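Local coordinates for rhusiopathiae surface protein B (Erysipelothrix rhusiopathiae, PDB 3V10) that probably binds collagen, as the ligand-binding region of a cell-wall-anchored bacterial adhesin of the serine-aspartate repeat family, at residues Leu185-Pro190 with Ser196-Ile201; Ser214-Val219 with Leu225-Ala230; Thr239-Gly244 with Thr248-Lys253; Ser281-Lys286 with Thr294-His299. All blocks are in the same frame, centred on the assembly; numbering follows the deposited sequence.

Interaction 1 (Leu185-Pro190 with Ser196-Ile201); sequences LNINSP and SDVKVI
I187 and V198 mark the closest backbone approach of these two segments, with CA atoms 8.9 Å apart, a spacing far too wide for backbone pairing. The strand ending at 187 and the strand beginning at 198 belong to different sheets, so the contact is face-to-face packing across the interior of a beta sandwich. Beyond I187 the backbone leaves its extended path: N188 takes up positive phi and psi and starts the loop that carries the chain to the other sheet.

I187 does the touching from its side with two branches. Its CG2 lies 4.2 Å from CG1 of V198, while its CD1 lies 4.2 Å from CG2 of V200. CG1 of the isoleucine stands beside the backbone N (chi1 -50°) and the chain then runs straight on to CD1, so the two methyl ends part and each finds its own valine. V198 and V200 are alternate residues of one strand and present the same face to I187. In both pairs the side chains run past each other with opposed headings, meeting at methyl groups, and only 129 Å² is buried between the segments.

Other strands complete this apolar layer. I187 also packs on V249 of strand 246-251, V198 and V200 both rest on I283 of strand 276-286, and V200 reaches Y167 of strand 167-173, while strand 260-269 pairs with the backbone of L185 and I187.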
# COMPACT_ATOMS: atom_id res chain seq x y z
N LEU A 185 12.09 4.80 -9.69
CA LEU A 185 13.39 4.25 -10.07
C LEU A 185 14.36 5.41 -9.81
O LEU A 185 14.34 6.41 -10.53
CB LEU A 185 13.43 3.85 -11.55
CG LEU A 185 12.36 2.90 -12.08
CD1 LEU A 185 12.70 2.53 -13.53
CD2 LEU A 185 12.27 1.66 -11.22
N ASN A 186 15.19 5.29 -8.78
CA ASN A 186 16.14 6.35 -8.44
C ASN A 186 17.51 6.07 -9.05
O ASN A 186 18.28 5.28 -8.52
CB ASN A 186 16.23 6.45 -6.92
CG ASN A 186 14.87 6.59 -6.27
OD1 ASN A 186 14.30 7.68 -6.24
ND2 ASN A 186 14.33 5.49 -5.78
N ILE A 187 17.80 6.76 -10.15
CA ILE A 187 19.05 6.56 -10.88
C ILE A 187 20.09 7.64 -10.67
O ILE A 187 19.86 8.82 -10.93
CB ILE A 187 18.78 6.43 -12.39
CG1 ILE A 187 17.66 5.41 -12.62
CG2 ILE A 187 20.05 6.02 -13.12
CD1 ILE A 187 17.18 5.33 -14.06
N ASN A 188 21.26 7.22 -10.20
CA ASN A 188 22.38 8.11 -9.95
C ASN A 188 22.10 9.21 -8.94
O ASN A 188 22.26 10.40 -9.24
CB ASN A 188 22.87 8.72 -11.26
CG ASN A 188 24.28 9.27 -11.14
OD1 ASN A 188 24.90 9.14 -10.09
ND2 ASN A 188 24.79 9.86 -12.22
N SER A 189 21.70 8.82 -7.73
CA SER A 189 21.46 9.78 -6.66
C SER A 189 22.77 10.48 -6.30
O SER A 189 22.78 11.68 -6.04
CB SER A 189 20.91 9.08 -5.41
OG SER A 189 19.55 8.70 -5.56
N PRO A 190 23.90 9.74 -6.28
CA PRO A 190 25.20 10.32 -5.95
C PRO A 190 25.69 11.37 -6.94
O PRO A 190 26.60 12.15 -6.64
CB PRO A 190 26.13 9.11 -5.93
CG PRO A 190 25.22 7.98 -5.56
CD PRO A 190 24.00 8.27 -6.39
N SER A 196 30.21 5.04 -18.64
CA SER A 196 29.54 4.35 -19.75
C SER A 196 28.06 4.69 -19.70
O SER A 196 27.62 5.38 -18.78
CB SER A 196 29.71 2.83 -19.64
OG SER A 196 28.78 2.27 -18.72
N ASP A 197 27.31 4.23 -20.68
CA ASP A 197 25.87 4.48 -20.69
C ASP A 197 25.29 3.70 -19.52
O ASP A 197 25.91 2.77 -19.00
CB ASP A 197 25.22 3.99 -21.99
CG ASP A 197 25.82 4.63 -23.24
OD1 ASP A 197 26.28 5.80 -23.19
OD2 ASP A 197 25.81 3.96 -24.30
N VAL A 198 24.09 4.09 -19.09
CA VAL A 198 23.43 3.41 -17.98
C VAL A 198 22.17 2.74 -18.51
O VAL A 198 21.41 3.35 -19.27
CB VAL A 198 23.05 4.41 -16.87
CG1 VAL A 198 22.29 3.70 -15.76
CG2 VAL A 198 24.31 5.07 -16.31
N LYS A 199 21.95 1.48 -18.15
CA LYS A 199 20.76 0.78 -18.62
C LYS A 199 20.05 0.05 -17.49
O LYS A 199 20.68 -0.67 -16.72
CB LYS A 199 21.13 -0.23 -19.72
CG LYS A 199 19.92 -0.96 -20.31
CD LYS A 199 20.31 -1.82 -21.51
CE LYS A 199 19.08 -2.46 -22.14
NZ LYS A 199 19.45 -3.36 -23.27
N VAL A 200 18.74 0.24 -17.41
CA VAL A 200 17.94 -0.42 -16.39
C VAL A 200 16.84 -1.19 -17.09
O VAL A 200 16.16 -0.65 -17.96
CB VAL A 200 17.26 0.59 -15.43
CG1 VAL A 200 16.30 -0.16 -14.48
CG2 VAL A 200 18.31 1.33 -14.63
N ILE A 201 16.69 -2.47 -16.75
CA ILE A 201 15.62 -3.26 -17.33
C ILE A 201 14.71 -3.62 -16.16
O ILE A 201 15.10 -4.35 -15.25
CB ILE A 201 16.14 -4.55 -18.01
CG1 ILE A 201 17.08 -4.18 -19.17
CG2 ILE A 201 14.97 -5.36 -18.56
CD1 ILE A 201 17.61 -5.37 -19.94

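Interaction 2 (Ser214-Val219 with Leu225-Ala230); sequences SIMVDV and LKHISA
V217 and I228 form a hydrogen-bonded pair at the middle of an antiparallel beta hairpin, made of strands 208-221 and 224-229. V217 N donates to I228 O at 2.8 Å, nearly straight at 175°, and I228 N returns the bond to V217 O. V219 and K226 form the next hydrogen-bonded pair, two residues nearer the turn. At the other end the ladder fades: A230 N makes a weak bond to I215 O, where the second strand gives way to helix 230-236.

Side chains divide between two faces. On that of V217, V219, K226 and I228, CD1 of I228 meets CG2 of V219 at 3.9 Å, and CG of K226 lies 3.6 Å from CB of V219. The lysine continues past the valine to Y237, whose hydroxyl bonds to NZ. Inward, V217 packs on F233 and I240, and V219 on F261 of strand 260-269, which also pairs with the backbone of M216 and D218.

The opposite face carries D218 and H227. With CG anti to the backbone N, the imidazole extends over the neighbouring strand, and M216 CB lies 3.8 Å from its CE1. The carboxylate and ring planes are 33° apart. H227 ND1 donates to D218 OD1 at 2.6 Å, reaching that oxygen from above the carboxylate plane, 39° out of it.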
# COMPACT_ATOMS: atom_id res chain seq x y z
N SER A 214 1.62 6.98 -17.73
CA SER A 214 1.90 7.45 -16.38
C SER A 214 3.38 7.68 -16.07
O SER A 214 3.72 8.03 -14.94
CB SER A 214 1.35 6.44 -15.36
OG SER A 214 2.08 5.23 -15.44
N ILE A 215 4.24 7.48 -17.05
CA ILE A 215 5.68 7.66 -16.83
C ILE A 215 6.15 9.10 -16.90
O ILE A 215 5.93 9.78 -17.89
CB ILE A 215 6.49 6.85 -17.85
CG1 ILE A 215 6.12 5.37 -17.76
CG2 ILE A 215 7.98 7.05 -17.59
CD1 ILE A 215 6.79 4.52 -18.83
N MET A 216 6.81 9.55 -15.83
CA MET A 216 7.35 10.90 -15.78
C MET A 216 8.77 10.78 -15.25
O MET A 216 9.15 9.74 -14.72
CB MET A 216 6.50 11.78 -14.85
CG MET A 216 5.03 11.91 -15.26
SD MET A 216 4.76 12.89 -16.77
CE MET A 216 4.02 11.73 -17.84
N VAL A 217 9.58 11.82 -15.40
CA VAL A 217 10.96 11.76 -14.93
C VAL A 217 11.42 13.05 -14.27
O VAL A 217 11.19 14.13 -14.79
CB VAL A 217 11.94 11.48 -16.11
CG1 VAL A 217 13.34 11.25 -15.58
CG2 VAL A 217 11.46 10.29 -16.92
N ASP A 218 12.06 12.93 -13.11
CA ASP A 218 12.61 14.09 -12.44
C ASP A 218 14.08 14.10 -12.83
O ASP A 218 14.74 13.06 -12.76
CB ASP A 218 12.47 13.98 -10.92
CG ASP A 218 11.04 14.08 -10.46
OD1 ASP A 218 10.37 15.06 -10.83
OD2 ASP A 218 10.58 13.17 -9.73
N VAL A 219 14.57 15.25 -13.28
CA VAL A 219 15.96 15.37 -13.70
C VAL A 219 16.62 16.46 -12.87
O VAL A 219 16.27 17.64 -12.99
CB VAL A 219 16.05 15.75 -15.19
CG1 VAL A 219 17.51 15.80 -15.64
CG2 VAL A 219 15.27 14.74 -16.01
N LEU A 225 16.08 21.20 -10.33
CA LEU A 225 15.27 20.05 -10.66
C LEU A 225 14.15 20.40 -11.62
O LEU A 225 13.51 21.44 -11.50
CB LEU A 225 14.69 19.43 -9.38
CG LEU A 225 13.83 18.19 -9.64
CD1 LEU A 225 14.02 17.21 -8.52
CD2 LEU A 225 12.37 18.61 -9.79
N LYS A 226 13.94 19.51 -12.59
CA LYS A 226 12.89 19.69 -13.58
C LYS A 226 12.09 18.40 -13.63
O LYS A 226 12.66 17.30 -13.76
CB LYS A 226 13.51 20.00 -14.95
CG LYS A 226 14.66 19.09 -15.33
CD LYS A 226 15.39 19.61 -16.56
CE LYS A 226 14.48 19.67 -17.77
NZ LYS A 226 15.22 20.13 -18.98
N HIS A 227 10.78 18.53 -13.50
CA HIS A 227 9.88 17.38 -13.53
C HIS A 227 9.35 17.33 -14.96
O HIS A 227 8.52 18.16 -15.35
CB HIS A 227 8.74 17.60 -12.53
CG HIS A 227 7.77 16.45 -12.45
ND1 HIS A 227 8.15 15.18 -12.09
CD2 HIS A 227 6.44 16.40 -12.68
CE1 HIS A 227 7.09 14.39 -12.11
NE2 HIS A 227 6.04 15.10 -12.46
N ILE A 228 9.83 16.37 -15.75
CA ILE A 228 9.40 16.26 -17.15
C ILE A 228 8.67 14.96 -17.47
O ILE A 228 8.50 14.09 -16.61
CB ILE A 228 10.61 16.40 -18.11
CG1 ILE A 228 11.56 15.20 -17.97
CG2 ILE A 228 11.37 17.69 -17.82
CD1 ILE A 228 12.75 15.24 -18.92
N SER A 229 8.23 14.83 -18.72
CA SER A 229 7.50 13.64 -19.15
C SER A 229 8.43 12.64 -19.81
O SER A 229 9.57 12.96 -20.12
CB SER A 229 6.40 14.02 -20.14
OG SER A 229 6.96 14.47 -21.37
N ALA A 230 7.92 11.43 -20.02
CA ALA A 230 8.69 10.38 -20.67
C ALA A 230 9.03 10.84 -22.08
O ALA A 230 10.13 10.62 -22.57
CB ALA A 230 7.88 9.10 -20.73

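Interaction 3 (Thr239-Gly244 with Thr248-Lys253); sequences TITVEG and TVMIPK
T241 and T248 stand next to each other on one face of a beta hairpin, with the same heading, and the threonine at 241 can be followed outward. Its CB carries OG1 between the backbone N and the carbonyl carbon (chi1 63°), which turns the hydroxyl toward the partner strand. OG1 comes 3.4 Å from CB of T248. The two hydroxyl oxygens, OG1 of T241 and OG1 of T248, remain 3.8 Å apart, and one water spans them, hydrogen-bonded to T241 OG1 at 2.8 Å and to T248 OG1 at 2.9 Å. The other branch, CG2 of T241, is directed along the strand and has the terminal CE of M250 as a distant neighbour.

Beneath the side chains, two hydrogen-bonded pairs hold the strands in antiparallel register. T241 and T248 exchange both of their N-H groups and carbonyls, as do T239 and M250; M250 N to T239 O measures 2.8 Å. Between them sits the non-hydrogen-bonded pair I240 and V249, and here I240 CA makes a CA-H...O contact with T248 O at 3.2 Å. The side chains of I240 and V249 are neighbours on the other face, CG1 of I240 meeting CG2 of V249 at 4.1 Å.

That apolar face looks into the domain. I240 packs on F233 of helix 230-236 and on V217 of strand 208-221, and V242 touches I215 there. Strand 246-251 pairs in turn with strand 198-204, through V249 with V200 and I251 with V198, so the segment 239-243 is joined to the sheet through its hairpin partner.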
# COMPACT_ATOMS: atom_id res chain seq x y z
N THR A 239 16.40 7.13 -23.60
CA THR A 239 15.30 6.37 -24.18
C THR A 239 14.61 5.50 -23.14
O THR A 239 15.25 4.78 -22.38
CB THR A 239 15.78 5.45 -25.32
OG1 THR A 239 16.53 6.21 -26.28
CG2 THR A 239 14.59 4.79 -26.02
N ILE A 240 13.29 5.59 -23.11
CA ILE A 240 12.49 4.77 -22.21
C ILE A 240 11.53 4.00 -23.11
O ILE A 240 10.80 4.60 -23.90
CB ILE A 240 11.69 5.61 -21.21
CG1 ILE A 240 12.64 6.23 -20.18
CG2 ILE A 240 10.63 4.76 -20.53
CD1 ILE A 240 11.95 7.15 -19.19
N THR A 241 11.56 2.68 -23.00
CA THR A 241 10.69 1.85 -23.81
C THR A 241 9.82 1.00 -22.90
O THR A 241 10.18 0.71 -21.76
CB THR A 241 11.50 0.91 -24.73
OG1 THR A 241 12.29 0.01 -23.95
CG2 THR A 241 12.42 1.73 -25.63
N VAL A 242 8.65 0.61 -23.41
CA VAL A 242 7.74 -0.23 -22.65
C VAL A 242 7.24 -1.31 -23.59
O VAL A 242 6.73 -1.01 -24.66
CB VAL A 242 6.52 0.56 -22.11
CG1 VAL A 242 5.58 -0.38 -21.37
CG2 VAL A 242 6.98 1.66 -21.18
N GLU A 243 7.42 -2.56 -23.20
CA GLU A 243 6.95 -3.68 -23.99
C GLU A 243 6.37 -4.67 -22.99
O GLU A 243 7.11 -5.34 -22.27
CB GLU A 243 8.10 -4.34 -24.76
CG GLU A 243 8.83 -3.43 -25.75
CD GLU A 243 7.91 -2.82 -26.81
OE1 GLU A 243 7.01 -3.52 -27.31
OE2 GLU A 243 8.10 -1.63 -27.15
N GLY A 244 5.05 -4.75 -22.95
CA GLY A 244 4.41 -5.65 -22.02
C GLY A 244 4.74 -5.24 -20.60
O GLY A 244 4.50 -4.09 -20.20
N THR A 248 12.19 -0.33 -19.95
CA THR A 248 13.63 -0.17 -20.05
C THR A 248 14.02 1.30 -20.10
O THR A 248 13.40 2.09 -20.81
CB THR A 248 14.17 -0.87 -21.31
OG1 THR A 248 13.75 -2.24 -21.30
CG2 THR A 248 15.70 -0.80 -21.37
N VAL A 249 15.04 1.66 -19.34
CA VAL A 249 15.54 3.02 -19.30
C VAL A 249 16.99 2.99 -19.72
O VAL A 249 17.80 2.27 -19.12
CB VAL A 249 15.45 3.62 -17.87
CG1 VAL A 249 15.97 5.06 -17.85
CG2 VAL A 249 14.02 3.56 -17.37
N MET A 250 17.32 3.75 -20.76
CA MET A 250 18.69 3.82 -21.26
C MET A 250 19.14 5.27 -21.23
O MET A 250 18.46 6.16 -21.75
CB MET A 250 18.75 3.24 -22.68
CG MET A 250 18.54 1.73 -22.73
SD MET A 250 18.36 1.04 -24.41
CE MET A 250 16.59 0.96 -24.51
N ILE A 251 20.29 5.52 -20.61
CA ILE A 251 20.83 6.87 -20.51
C ILE A 251 22.28 6.93 -20.98
O ILE A 251 23.16 6.31 -20.39
CB ILE A 251 20.77 7.39 -19.05
CG1 ILE A 251 19.35 7.24 -18.50
CG2 ILE A 251 21.20 8.85 -19.01
CD1 ILE A 251 19.22 7.58 -17.03
N PRO A 252 22.54 7.67 -22.06
CA PRO A 252 23.91 7.79 -22.59
C PRO A 252 24.85 8.38 -21.54
O PRO A 252 24.45 9.22 -20.74
CB PRO A 252 23.74 8.72 -23.78
CG PRO A 252 22.35 8.42 -24.25
CD PRO A 252 21.57 8.34 -22.96
N LYS A 253 26.11 7.95 -21.57
CA LYS A 253 27.13 8.42 -20.63
C LYS A 253 27.14 9.94 -20.35
O LYS A 253 27.15 10.34 -19.19
CB LYS A 253 28.50 7.95 -21.12
CG LYS A 253 29.66 8.40 -20.25
CD LYS A 253 30.99 7.98 -20.87
CE LYS A 253 32.18 8.44 -20.03
NZ LYS A 253 33.47 8.11 -20.70
O HOH W 1 11.23 -2.17 -22.63

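Interaction 4 (Ser281-Lys286 with Thr294-His299); sequences STIEYK and TDTPKH
I283 and T296 meet where the end of strand 276-286 faces the loop leading from strand 292-293 to the short helix 298-301. This is a side-chain and water contact, without direct hydrogen bonding between the segments. CG2 of I283 lies 3.5 Å from OG1 of T296 and a little farther from its CB, the two side chains crossing at a slant. The isoleucine holds CG1 anti to its own N (chi1 -173°), which leaves the CG2 methyl as the branch that meets the threonine.

Two waters carry the polar part. One donates to I283 O at 2.8 Å and accepts from T296 N at 3.1 Å, tying the strand backbone to the loop backbone. The second lies in the plane of the Y285 ring at its edge, 2.8 Å from Y285 OH, and is equally close to T296 OG1. T296 thus presents both its N-H and its hydroxyl to water and sets an oxygen against a methyl group. Farther out, the extended chain of E284 runs alongside T294, and its OE2 comes 3.8 Å from T294 CG2.

The strand itself is fixed from other directions: T282 and E284 pair with strand 198-204, Y285 pairs with V293, and its ring stacks on F166. The chemistry of the contact implies that the loop rests on the sheet through bridging solvent, with just 167 Å² buried and little apolar interlocking.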
# COMPACT_ATOMS: atom_id res chain seq x y z
N SER A 281 14.21 -5.41 -11.10
CA SER A 281 14.95 -4.68 -12.13
C SER A 281 16.43 -5.00 -12.06
O SER A 281 16.93 -5.46 -11.03
CB SER A 281 14.74 -3.16 -11.97
OG SER A 281 15.34 -2.66 -10.78
N THR A 282 17.12 -4.78 -13.18
CA THR A 282 18.56 -5.01 -13.26
C THR A 282 19.17 -3.75 -13.84
O THR A 282 18.53 -3.02 -14.59
CB THR A 282 18.90 -6.23 -14.16
OG1 THR A 282 18.45 -6.00 -15.50
CG2 THR A 282 18.21 -7.49 -13.62
N ILE A 283 20.41 -3.46 -13.46
CA ILE A 283 21.06 -2.27 -13.97
C ILE A 283 22.50 -2.61 -14.32
O ILE A 283 23.10 -3.51 -13.72
CB ILE A 283 21.03 -1.12 -12.92
CG1 ILE A 283 21.58 0.17 -13.53
CG2 ILE A 283 21.83 -1.51 -11.67
CD1 ILE A 283 21.47 1.37 -12.62
N GLU A 284 23.03 -1.91 -15.31
CA GLU A 284 24.41 -2.11 -15.71
C GLU A 284 24.98 -0.78 -16.14
O GLU A 284 24.31 0.00 -16.82
CB GLU A 284 24.53 -3.12 -16.85
CG GLU A 284 25.96 -3.65 -17.00
CD GLU A 284 26.05 -4.84 -17.94
OE1 GLU A 284 26.50 -4.66 -19.09
OE2 GLU A 284 25.65 -5.95 -17.52
N TYR A 285 26.22 -0.54 -15.74
CA TYR A 285 26.94 0.68 -16.07
C TYR A 285 28.35 0.56 -15.53
O TYR A 285 28.66 -0.37 -14.80
CB TYR A 285 26.27 1.90 -15.42
CG TYR A 285 26.23 1.84 -13.90
CD1 TYR A 285 25.32 1.01 -13.25
CD2 TYR A 285 27.11 2.58 -13.13
CE1 TYR A 285 25.29 0.92 -11.85
CE2 TYR A 285 27.10 2.50 -11.73
CZ TYR A 285 26.19 1.67 -11.11
OH TYR A 285 26.18 1.57 -9.73
N LYS A 286 29.22 1.48 -15.93
CA LYS A 286 30.59 1.51 -15.41
C LYS A 286 30.58 2.68 -14.44
O LYS A 286 30.14 3.77 -14.80
CB LYS A 286 31.59 1.79 -16.54
CG LYS A 286 31.98 0.57 -17.37
CD LYS A 286 32.91 0.97 -18.50
CE LYS A 286 33.28 -0.21 -19.39
NZ LYS A 286 34.53 -0.90 -18.96
N THR A 294 27.78 -4.96 -12.05
CA THR A 294 26.83 -5.99 -12.46
C THR A 294 26.28 -6.77 -11.27
O THR A 294 25.52 -7.71 -11.44
CB THR A 294 27.50 -7.02 -13.40
OG1 THR A 294 28.56 -7.69 -12.69
CG2 THR A 294 28.08 -6.33 -14.62
N ASP A 295 26.64 -6.33 -10.07
CA ASP A 295 26.26 -7.02 -8.84
C ASP A 295 25.38 -6.25 -7.87
O ASP A 295 25.37 -6.56 -6.68
CB ASP A 295 27.53 -7.47 -8.12
CG ASP A 295 28.33 -6.29 -7.58
OD1 ASP A 295 28.11 -5.14 -8.04
OD2 ASP A 295 29.19 -6.51 -6.70
N THR A 296 24.65 -5.25 -8.36
CA THR A 296 23.80 -4.47 -7.46
C THR A 296 22.85 -5.40 -6.70
O THR A 296 22.15 -6.22 -7.28
CB THR A 296 22.99 -3.44 -8.25
OG1 THR A 296 23.90 -2.63 -9.02
CG2 THR A 296 22.20 -2.54 -7.31
N PRO A 297 22.83 -5.31 -5.36
CA PRO A 297 21.96 -6.16 -4.54
C PRO A 297 20.49 -6.09 -4.95
O PRO A 297 19.99 -5.02 -5.30
CB PRO A 297 22.19 -5.63 -3.13
CG PRO A 297 23.63 -5.21 -3.17
CD PRO A 297 23.71 -4.49 -4.50
N LYS A 298 19.81 -7.22 -4.90
CA LYS A 298 18.39 -7.26 -5.25
C LYS A 298 17.54 -6.48 -4.25
O LYS A 298 16.45 -6.03 -4.59
CB LYS A 298 17.87 -8.70 -5.30
CG LYS A 298 18.49 -9.58 -6.36
CD LYS A 298 17.67 -10.86 -6.50
CE LYS A 298 18.50 -12.01 -7.05
NZ LYS A 298 19.47 -12.52 -6.04
N HIS A 299 18.02 -6.32 -3.01
CA HIS A 299 17.20 -5.59 -2.06
C HIS A 299 17.05 -4.14 -2.50
O HIS A 299 16.11 -3.45 -2.10
CB HIS A 299 17.73 -5.71 -0.61
CG HIS A 299 19.10 -5.17 -0.38
ND1 HIS A 299 19.38 -3.82 -0.39
CD2 HIS A 299 20.26 -5.79 -0.08
CE1 HIS A 299 20.66 -3.63 -0.10
NE2 HIS A 299 21.22 -4.82 0.10
O HOH W 2 24.18 -4.29 -11.23
O HOH W 3 24.01 0.17 -8.70

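The four contacts come one after another along the chain and gather in one domain, the collagen-binding one. Interactions 1, 3 and 4 share the sheet in which strand 198-204 lies between 246-251 and 276-286; their centres are 9 to 15 Å apart. Interaction 1 also reaches the opposing five-stranded sheet, to which interaction 2 belongs as its edge hairpin, and so bridges the two layers. Interactions 2 and 3, centred about 14 Å apart, meet through I215 with V242 and V217 with I240. Interaction 4 is remote from interaction 2, about 22 Å between centres. Together they trace a two-sheet sandwich of the DEv-IgG fold, consistent with collagen binding by the Collagen Hug model.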